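Long-range contact in endopolygalacturonase (PDB 1K5C), which probably hydrolyses the alpha-1,4 linkages between galacturonic acid units of polygalacturonan, as a glycoside hydrolase of family 28: residues A[164-175]-A[185-196]. Sequence-based numbering, arbitrary orientation.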
loop_
_atom_site.group_PDB
_atom_site.type_symbol
_atom_site.label_atom_id
_atom_site.label_comp_id
_atom_site.label_asym_id
_atom_site.label_seq_id
_atom_site.Cartn_x
_atom_site.Cartn_y
_atom_site.Cartn_z
ATOM N N ILE A 164 -3.279 -7.801 -4.963
ATOM C CA ILE A 164 -2.186 -7.040 -5.520
ATOM C C ILE A 164 -1.002 -8.001 -5.591
ATOM O O ILE A 164 -0.581 -8.525 -4.529
ATOM C CB ILE A 164 -1.873 -5.792 -4.650
ATOM C CG1 ILE A 164 -3.090 -4.839 -4.705
ATOM C CG2 ILE A 164 -0.575 -5.132 -5.093
ATOM C CD1 ILE A 164 -3.065 -3.747 -3.652
ATOM N N GLN A 165 -0.526 -8.271 -6.813
ATOM C CA GLN A 165 0.476 -9.342 -6.974
ATOM C C GLN A 165 1.477 -8.918 -8.030
ATOM O O GLN A 165 1.162 -8.171 -8.987
ATOM C CB GLN A 165 -0.162 -10.674 -7.337
ATOM C CG GLN A 165 -0.993 -10.642 -8.632
ATOM C CD GLN A 165 -1.738 -11.959 -8.883
ATOM O OE1 GLN A 165 -2.074 -12.672 -7.972
ATOM N NE2 GLN A 165 -2.014 -12.205 -10.180
ATOM N N ASN A 166 2.716 -9.454 -7.882
ATOM C CA ASN A 166 3.747 -9.261 -8.899
ATOM C C ASN A 166 4.093 -7.770 -9.097
ATOM O O ASN A 166 4.615 -7.411 -10.163
ATOM C CB ASN A 166 3.411 -9.883 -10.277
ATOM C CG ASN A 166 3.010 -11.326 -10.118
ATOM O OD1 ASN A 166 3.649 -12.098 -9.412
ATOM N ND2 ASN A 166 1.926 -11.713 -10.790
ATOM N N CYS A 167 3.892 -6.947 -8.088
ATOM C CA CYS A 167 4.178 -5.509 -8.187
ATOM C C CYS A 167 5.540 -5.193 -7.586
ATOM O O CYS A 167 6.142 -6.010 -6.839
ATOM C CB CYS A 167 3.069 -4.730 -7.483
ATOM S SG CYS A 167 1.454 -4.837 -8.300
ATOM N N ILE A 168 6.024 -3.991 -7.898
ATOM C CA ILE A 168 7.321 -3.502 -7.431
ATOM C C ILE A 168 7.106 -2.086 -6.900
ATOM O O ILE A 168 6.510 -1.276 -7.604
ATOM C CB ILE A 168 8.361 -3.485 -8.569
ATOM C CG1 ILE A 168 8.605 -4.914 -9.074
ATOM C CG2 ILE A 168 9.624 -2.773 -8.153
ATOM C CD1 ILE A 168 9.434 -4.993 -10.337
ATOM N N VAL A 169 7.548 -1.809 -5.682
ATOM C CA VAL A 169 7.433 -0.467 -5.116
ATOM C C VAL A 169 8.779 -0.018 -4.571
ATOM O O VAL A 169 9.355 -0.677 -3.698
ATOM C CB VAL A 169 6.375 -0.427 -3.948
ATOM C CG1 VAL A 169 6.336 0.971 -3.368
ATOM C CG2 VAL A 169 5.021 -0.910 -4.447
ATOM N N LYS A 170 9.258 1.117 -5.070
ATOM C CA LYS A 170 10.492 1.770 -4.617
ATOM C C LYS A 170 10.056 3.151 -4.104
ATOM O O LYS A 170 9.653 4.008 -4.899
ATOM C CB LYS A 170 11.474 1.947 -5.782
ATOM C CG LYS A 170 11.864 0.593 -6.433
ATOM C CD LYS A 170 12.760 0.835 -7.645
ATOM C CE LYS A 170 13.181 -0.526 -8.256
ATOM N NZ LYS A 170 13.859 -0.224 -9.561
ATOM N N ASN A 171 10.086 3.349 -2.787
ATOM C CA ASN A 171 9.455 4.557 -2.258
ATOM C C ASN A 171 10.035 4.917 -0.896
ATOM O O ASN A 171 11.139 4.483 -0.562
ATOM C CB ASN A 171 7.912 4.397 -2.231
ATOM C CG ASN A 171 7.505 3.432 -1.152
ATOM O OD1 ASN A 171 8.345 2.658 -0.650
ATOM N ND2 ASN A 171 6.214 3.420 -0.802
ATOM N N GLN A 172 9.294 5.783 -0.166
ATOM C CA GLN A 172 9.751 6.342 1.104
ATOM C C GLN A 172 8.710 6.147 2.207
ATOM O O GLN A 172 8.830 6.760 3.276
ATOM C CB GLN A 172 10.129 7.833 1.021
ATOM C CG GLN A 172 11.231 8.119 0.031
ATOM C CD GLN A 172 10.816 8.046 -1.417
ATOM O OE1 GLN A 172 11.617 7.473 -2.271
ATOM N NE2 GLN A 172 9.719 8.598 -1.793
ATOM N N ASP A 173 7.689 5.338 1.977
ATOM C CA ASP A 173 6.667 5.086 3.007
ATOM C C ASP A 173 6.138 3.673 2.791
ATOM O O ASP A 173 6.807 2.842 2.165
ATOM C CB ASP A 173 5.583 6.211 3.006
ATOM C CG ASP A 173 4.950 6.411 4.375
ATOM O OD1 ASP A 173 4.280 5.481 4.866
ATOM O OD2 ASP A 173 5.125 7.494 4.951
ATOM N N ASP A 174 4.966 3.379 3.332
ATOM C CA ASP A 174 4.459 2.002 3.249
ATOM C C ASP A 174 4.467 1.528 1.800
ATOM O O ASP A 174 4.008 2.213 0.895
ATOM C CB ASP A 174 3.043 1.946 3.833
ATOM C CG ASP A 174 3.029 2.162 5.336
ATOM O OD1 ASP A 174 3.995 1.717 5.971
ATOM O OD2 ASP A 174 2.018 2.678 5.840
ATOM N N CYS A 175 4.921 0.292 1.603
ATOM C CA CYS A 175 4.805 -0.353 0.291
ATOM C C CYS A 175 3.316 -0.524 -0.084
ATOM O O CYS A 175 2.862 -0.177 -1.167
ATOM C CB CYS A 175 5.587 -1.668 0.378
ATOM S SG CYS A 175 5.652 -2.558 -1.170
ATOM N N ARG A 185 -5.388 -9.708 -0.546
ATOM C CA ARG A 185 -4.229 -10.566 -0.761
ATOM C C ARG A 185 -3.108 -9.723 -1.387
ATOM O O ARG A 185 -3.349 -9.042 -2.380
ATOM C CB ARG A 185 -4.592 -11.736 -1.660
ATOM C CG ARG A 185 -3.439 -12.712 -1.869
ATOM C CD ARG A 185 -3.940 -13.838 -2.790
ATOM N NE ARG A 185 -4.251 -14.820 -1.902
ATOM C CZ ARG A 185 -3.730 -15.942 -1.416
ATOM N NH1 ARG A 185 -2.620 -16.551 -1.673
ATOM N NH2 ARG A 185 -4.636 -16.310 -0.553
ATOM N N PHE A 186 -1.923 -9.766 -0.779
ATOM C CA PHE A 186 -0.740 -9.030 -1.248
ATOM C C PHE A 186 0.330 -10.134 -1.467
ATOM O O PHE A 186 0.868 -10.643 -0.462
ATOM C CB PHE A 186 -0.332 -7.994 -0.237
ATOM C CG PHE A 186 0.804 -7.069 -0.665
ATOM C CD1 PHE A 186 0.536 -6.058 -1.591
ATOM C CD2 PHE A 186 2.080 -7.194 -0.137
ATOM C CE1 PHE A 186 1.577 -5.182 -1.971
ATOM C CE2 PHE A 186 3.106 -6.325 -0.517
ATOM C CZ PHE A 186 2.846 -5.314 -1.422
ATOM N N GLU A 187 0.561 -10.532 -2.717
ATOM C CA GLU A 187 1.348 -11.725 -2.988
ATOM C C GLU A 187 2.430 -11.470 -4.055
ATOM O O GLU A 187 2.186 -10.901 -5.117
ATOM C CB GLU A 187 0.434 -12.882 -3.456
ATOM C CG GLU A 187 1.196 -14.177 -3.691
ATOM C CD GLU A 187 0.314 -15.411 -3.748
ATOM O OE1 GLU A 187 -0.886 -15.311 -4.023
ATOM O OE2 GLU A 187 0.879 -16.521 -3.546
ATOM N N ASN A 188 3.642 -11.969 -3.754
ATOM C CA ASN A 188 4.744 -11.990 -4.744
ATOM C C ASN A 188 5.088 -10.593 -5.227
ATOM O O ASN A 188 5.402 -10.391 -6.418
ATOM C CB ASN A 188 4.423 -12.935 -5.906
ATOM C CG ASN A 188 4.328 -14.389 -5.487
ATOM O OD1 ASN A 188 4.697 -14.770 -4.360
ATOM N ND2 ASN A 188 3.787 -15.235 -6.331
ATOM N N ASN A 189 5.118 -9.634 -4.296
ATOM C CA ASN A 189 5.535 -8.268 -4.584
ATOM C C ASN A 189 6.958 -8.004 -4.052
ATOM O O ASN A 189 7.423 -8.746 -3.187
ATOM C CB ASN A 189 4.543 -7.266 -3.933
ATOM C CG ASN A 189 3.156 -7.530 -4.423
ATOM O OD1 ASN A 189 2.789 -7.267 -5.558
ATOM N ND2 ASN A 189 2.321 -8.062 -3.532
ATOM N N GLN A 190 7.575 -6.951 -4.570
ATOM C CA GLN A 190 8.914 -6.531 -4.131
ATOM C C GLN A 190 8.835 -5.081 -3.639
ATOM O O GLN A 190 8.377 -4.202 -4.400
ATOM C CB GLN A 190 9.883 -6.608 -5.296
ATOM C CG GLN A 190 10.134 -8.073 -5.712
ATOM C CD GLN A 190 10.879 -7.996 -7.014
ATOM O OE1 GLN A 190 12.005 -7.510 -7.109
ATOM N NE2 GLN A 190 10.200 -8.515 -8.009
ATOM N N CYS A 191 9.261 -4.846 -2.413
ATOM C CA CYS A 191 9.217 -3.558 -1.751
ATOM C C CYS A 191 10.602 -3.122 -1.357
ATOM O O CYS A 191 11.292 -3.912 -0.696
ATOM C CB CYS A 191 8.361 -3.694 -0.458
ATOM S SG CYS A 191 6.675 -4.254 -0.664
ATOM N N SER A 192 11.012 -1.895 -1.687
ATOM C CA SER A 192 12.322 -1.416 -1.234
ATOM C C SER A 192 12.244 0.075 -0.931
ATOM O O SER A 192 11.452 0.826 -1.521
ATOM C CB SER A 192 13.415 -1.698 -2.263
ATOM O OG SER A 192 13.136 -1.045 -3.475
ATOM N N GLY A 193 13.115 0.525 -0.011
ATOM C CA GLY A 193 13.307 1.922 0.329
ATOM C C GLY A 193 12.337 2.486 1.337
ATOM O O GLY A 193 12.659 3.505 2.008
ATOM N N GLY A 194 11.162 1.921 1.430
ATOM C CA GLY A 194 10.055 2.496 2.209
ATOM C C GLY A 194 9.942 1.911 3.588
ATOM O O GLY A 194 10.952 1.690 4.286
ATOM N N HIS A 195 8.679 1.780 4.032
ATOM C CA HIS A 195 8.341 1.397 5.396
ATOM C C HIS A 195 7.744 -0.008 5.503
ATOM O O HIS A 195 7.195 -0.350 6.560
ATOM C CB HIS A 195 7.401 2.429 6.038
ATOM C CG HIS A 195 8.059 3.784 6.186
ATOM N ND1 HIS A 195 7.319 4.819 6.795
ATOM C CD2 HIS A 195 9.268 4.265 5.861
ATOM C CE1 HIS A 195 8.120 5.884 6.809
ATOM N NE2 HIS A 195 9.294 5.587 6.268
ATOM N N GLY A 196 7.907 -0.827 4.447
ATOM C CA GLY A 196 7.467 -2.206 4.589
ATOM C C GLY A 196 5.978 -2.368 4.313
ATOM O O GLY A 196 5.308 -1.550 3.687
HETATM O O HOH W 1 -2.386 -13.639 -5.560
HETATM O O HOH W 2 6.479 -11.967 -9.025
HETATM O O HOH W 3 7.210 -8.538 -7.812
HETATM O O HOH W 4 11.639 -3.017 -4.904
HETATM O O HOH W 5 8.455 -0.061 -0.525
HETATM O O HOH W 6 4.824 4.557 7.611
#
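I164 pairs with F186 and V169 with C191 in parallel register, strands 168-170 and 190-192 running 4.8 Å apart, as successive turns of the right-handed beta-helix do. At the bend between strands N189 turns its amide inward: OD1 accepts C167 N at 2.8 Å, and ND2 gives I164 O a nearly straight bond (173°), reaching it from above the carbonyl plane while E187 N grips the same oxygen. The ND2 also sits over the centre of the F186 ring, 3.1 Å above its plane. Replacing N189 with alanine is likely to leave C167 N without this acceptor, cost I164 O its second donor and open a gap over that ring. C175 SG, swung away from its own N (chi1 -176°), is bonded to C191 SG at 2.0 Å and lies 3.9 Å from CZ at the F186 edge. At the far end D173 CA lies over one face of the H195 imidazole, while water 6 joins D173 OD1 to H195 ND1 (2.6 Å from the water). D174 OD2 forms a salt bridge with K228. D173, H195 and K228 bind galacturonate in ligand-bound enzyme, H195 being the predicted active-site residue; the H195 N–D173 O bond (2.8 Å) and nearby disulfide are consistent with holding D173 beside H195.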